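Thiosulfate sulfurtransferase (Pseudomonas aeruginosa, PDB 1YT8) probably transfers sulfur from thiosulfate to cyanide, using a chain built of repeated rhodanese-like domains. Local coordinates at residues Tyr294-Arg303 with Leu355-Trp366. Residues are numbered along the deposited sequence; the frame is centred on the assembly and turned at random.
Sequences YEAGHLPGSR and LSEADFSERGAW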
# COMPACT_ATOMS: atom_id res chain seq x y z
N TYR A 294 5.94 -12.00 -11.71
CA TYR A 294 4.66 -12.49 -11.22
C TYR A 294 3.72 -12.80 -12.39
O TYR A 294 3.20 -13.91 -12.50
CB TYR A 294 4.01 -11.45 -10.31
CG TYR A 294 2.63 -11.84 -9.81
CD1 TYR A 294 2.48 -12.67 -8.70
CD2 TYR A 294 1.48 -11.40 -10.47
CE1 TYR A 294 1.20 -13.05 -8.26
CE2 TYR A 294 0.21 -11.78 -10.04
CZ TYR A 294 0.08 -12.60 -8.93
OH TYR A 294 -1.17 -12.97 -8.50
N GLU A 295 3.52 -11.82 -13.26
CA GLU A 295 2.63 -12.00 -14.41
C GLU A 295 3.12 -13.07 -15.38
O GLU A 295 2.32 -13.70 -16.07
CB GLU A 295 2.42 -10.67 -15.13
CG GLU A 295 1.47 -9.73 -14.39
CD GLU A 295 1.34 -8.36 -15.03
OE1 GLU A 295 1.13 -8.28 -16.26
OE2 GLU A 295 1.43 -7.34 -14.30
N ALA A 296 4.43 -13.29 -15.42
CA ALA A 296 5.00 -14.30 -16.30
C ALA A 296 4.63 -15.70 -15.80
O ALA A 296 4.55 -16.65 -16.57
CB ALA A 296 6.52 -14.16 -16.35
N GLY A 297 4.39 -15.80 -14.49
CA GLY A 297 4.02 -17.07 -13.89
C GLY A 297 4.08 -17.00 -12.38
O GLY A 297 5.11 -16.60 -11.82
N HIS A 298 3.00 -17.39 -11.71
CA HIS A 298 2.96 -17.35 -10.25
C HIS A 298 2.09 -18.47 -9.67
O HIS A 298 1.31 -19.09 -10.39
CB HIS A 298 2.43 -15.99 -9.79
CG HIS A 298 1.09 -15.63 -10.36
ND1 HIS A 298 -0.09 -16.12 -9.85
CD2 HIS A 298 0.75 -14.82 -11.39
CE1 HIS A 298 -1.11 -15.63 -10.54
NE2 HIS A 298 -0.62 -14.84 -11.48
N LEU A 299 2.24 -18.70 -8.37
CA LEU A 299 1.47 -19.75 -7.70
C LEU A 299 -0.00 -19.40 -7.61
O LEU A 299 -0.36 -18.26 -7.31
CB LEU A 299 2.00 -20.00 -6.29
CG LEU A 299 3.10 -21.05 -6.12
CD1 LEU A 299 4.37 -20.62 -6.83
CD2 LEU A 299 3.36 -21.25 -4.63
N PRO A 300 -0.88 -20.38 -7.86
CA PRO A 300 -2.32 -20.11 -7.78
C PRO A 300 -2.66 -19.63 -6.37
O PRO A 300 -2.17 -20.19 -5.39
CB PRO A 300 -2.94 -21.47 -8.09
CG PRO A 300 -1.94 -22.08 -9.03
CD PRO A 300 -0.63 -21.74 -8.36
N GLY A 301 -3.49 -18.60 -6.28
CA GLY A 301 -3.88 -18.09 -4.98
C GLY A 301 -2.95 -17.04 -4.39
O GLY A 301 -3.27 -16.45 -3.36
N SER A 302 -1.81 -16.82 -5.03
CA SER A 302 -0.86 -15.83 -4.52
C SER A 302 -1.14 -14.44 -5.09
O SER A 302 -1.66 -14.30 -6.20
CB SER A 302 0.58 -16.25 -4.83
OG SER A 302 0.85 -16.25 -6.23
N ARG A 303 -0.81 -13.43 -4.30
CA ARG A 303 -1.00 -12.03 -4.69
C ARG A 303 0.37 -11.42 -4.94
O ARG A 303 1.35 -11.81 -4.31
CB ARG A 303 -1.71 -11.27 -3.56
CG ARG A 303 -1.86 -9.77 -3.82
CD ARG A 303 -2.60 -9.05 -2.69
NE ARG A 303 -2.77 -7.63 -2.99
CZ ARG A 303 -3.51 -6.78 -2.29
NH1 ARG A 303 -4.18 -7.19 -1.21
NH2 ARG A 303 -3.59 -5.52 -2.67
N LEU A 355 9.85 -25.12 -4.01
CA LEU A 355 9.10 -24.78 -5.21
C LEU A 355 9.92 -25.03 -6.47
O LEU A 355 11.14 -24.82 -6.48
CB LEU A 355 8.65 -23.32 -5.17
CG LEU A 355 7.71 -22.89 -4.04
CD1 LEU A 355 7.43 -21.40 -4.17
CD2 LEU A 355 6.42 -23.68 -4.11
N SER A 356 9.26 -25.46 -7.53
CA SER A 356 9.92 -25.71 -8.81
C SER A 356 9.24 -24.83 -9.85
O SER A 356 8.19 -24.26 -9.59
CB SER A 356 9.80 -27.19 -9.20
OG SER A 356 8.46 -27.55 -9.44
N GLU A 357 9.85 -24.73 -11.03
CA GLU A 357 9.30 -23.91 -12.10
C GLU A 357 7.86 -24.25 -12.44
O GLU A 357 7.08 -23.39 -12.85
CB GLU A 357 10.18 -24.04 -13.35
CG GLU A 357 11.67 -23.83 -13.07
CD GLU A 357 12.52 -23.93 -14.33
OE1 GLU A 357 12.32 -24.89 -15.10
OE2 GLU A 357 13.39 -23.06 -14.53
N ALA A 358 7.49 -25.52 -12.26
CA ALA A 358 6.14 -25.98 -12.57
C ALA A 358 5.07 -25.41 -11.64
O ALA A 358 3.91 -25.30 -12.03
CB ALA A 358 6.10 -27.51 -12.52
N ASP A 359 5.46 -25.03 -10.43
CA ASP A 359 4.52 -24.48 -9.46
C ASP A 359 4.04 -23.07 -9.80
O ASP A 359 2.99 -22.63 -9.33
CB ASP A 359 5.14 -24.49 -8.06
CG ASP A 359 5.46 -25.89 -7.57
OD1 ASP A 359 4.55 -26.75 -7.59
OD2 ASP A 359 6.61 -26.14 -7.17
N PHE A 360 4.80 -22.36 -10.63
CA PHE A 360 4.44 -21.01 -11.05
C PHE A 360 3.62 -21.16 -12.33
O PHE A 360 4.01 -20.68 -13.40
CB PHE A 360 5.72 -20.20 -11.32
CG PHE A 360 6.55 -19.97 -10.09
CD1 PHE A 360 6.44 -18.79 -9.36
CD2 PHE A 360 7.43 -20.95 -9.63
CE1 PHE A 360 7.19 -18.59 -8.20
CE2 PHE A 360 8.18 -20.76 -8.47
CZ PHE A 360 8.06 -19.57 -7.76
N SER A 361 2.48 -21.82 -12.20
CA SER A 361 1.59 -22.10 -13.32
C SER A 361 0.59 -21.02 -13.73
O SER A 361 0.27 -20.89 -14.91
CB SER A 361 0.84 -23.40 -13.03
OG SER A 361 0.20 -23.35 -11.76
N GLU A 362 0.09 -20.25 -12.77
CA GLU A 362 -0.88 -19.21 -13.06
C GLU A 362 -0.22 -17.99 -13.70
O GLU A 362 0.82 -17.52 -13.22
CB GLU A 362 -1.61 -18.82 -11.77
CG GLU A 362 -2.89 -18.04 -11.96
CD GLU A 362 -3.65 -17.85 -10.66
OE1 GLU A 362 -4.07 -18.87 -10.07
OE2 GLU A 362 -3.81 -16.69 -10.22
N ARG A 363 -0.82 -17.46 -14.76
CA ARG A 363 -0.24 -16.33 -15.47
C ARG A 363 -1.14 -15.11 -15.57
O ARG A 363 -2.37 -15.22 -15.50
CB ARG A 363 0.20 -16.78 -16.86
CG ARG A 363 0.91 -18.12 -16.83
CD ARG A 363 1.53 -18.51 -18.16
NE ARG A 363 2.04 -19.88 -18.11
CZ ARG A 363 2.98 -20.30 -17.26
NH1 ARG A 363 3.52 -19.46 -16.39
NH2 ARG A 363 3.37 -21.56 -17.28
N GLY A 364 -0.53 -13.94 -15.74
CA GLY A 364 -1.29 -12.71 -15.85
C GLY A 364 -1.35 -11.92 -14.56
O GLY A 364 -0.76 -12.30 -13.55
N ALA A 365 -2.07 -10.81 -14.61
CA ALA A 365 -2.22 -9.94 -13.45
C ALA A 365 -3.07 -10.60 -12.36
O ALA A 365 -3.87 -11.50 -12.64
CB ALA A 365 -2.86 -8.62 -13.87
N TRP A 366 -2.89 -10.16 -11.13
CA TRP A 366 -3.64 -10.69 -10.00
C TRP A 366 -5.11 -10.31 -10.12
O TRP A 366 -5.44 -9.17 -10.44
CB TRP A 366 -3.08 -10.14 -8.68
CG TRP A 366 -3.84 -10.55 -7.45
CD1 TRP A 366 -4.00 -11.83 -6.98
CD2 TRP A 366 -4.50 -9.69 -6.52
NE1 TRP A 366 -4.73 -11.81 -5.81
CE2 TRP A 366 -5.05 -10.51 -5.51
CE3 TRP A 366 -4.69 -8.30 -6.44
CZ2 TRP A 366 -5.77 -9.99 -4.43
CZ3 TRP A 366 -5.41 -7.79 -5.37
CH2 TRP A 366 -5.94 -8.63 -4.37
O HOH W 1 -3.60 -14.33 -12.27
O HOH W 2 -4.85 -13.88 -3.64
O HOH W 3 -3.69 -15.64 -7.48
O HOH W 4 -5.76 -18.27 -8.28
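The imidazole of H298 lies sandwiched between the E362 carbonyl oxygen, 3.2 Å above the middle of one face, and the Y294 ring on the opposite face. It is put there by a chi1 of 56°, which tucks CG between backbone N and carbonyl carbon. The E362 carboxylate stands steeply to this ring, the planes 77° apart, and brings OE2 in plane to the ring edge. Along the same rim, H298 NE2 gives a weak bond to G364 O and shares water 1 with E362 OE2 and A365 O; H298 ND1 makes a weak but straight hydrogen bond to L299 O at 3.3 Å. The backbones pair here as a single antiparallel, hydrogen-bonded bridge: H298 N donates at 2.7 Å to E362 O, the same oxygen that sits over the imidazole, and E362 N returns a bond to H298 O. G364 N adds a straight bond to E295 O, using a lone pair in the carbonyl plane.

At one end, W366 receives the extended R303 chain over its face. R303 CG sits 3.8 Å from the centroid of the six-membered ring, a CH-pi contact, and the guanidinium lies over the CZ3/CH2 edge of that ring, nearly parallel to it, with 9° between the planes. Y294 OH, bonded to S302 O, comes within 3.4 Å of W366 CD1. At the other end, L299 drives CD1 onto the face of F360, 3.7 Å from the ring centroid, while its CD2 meets L355 CD2 tip to tip; V328 of strand 324-328 touches all three residues.

The motif is a short antiparallel bridge between two loops at the five-stranded parallel sheet of a rhodanese fold, strand order 1-5-4-2-3: the turn leading from helix 291-296 into edge strand 303-304, and the segment following strand 348-352.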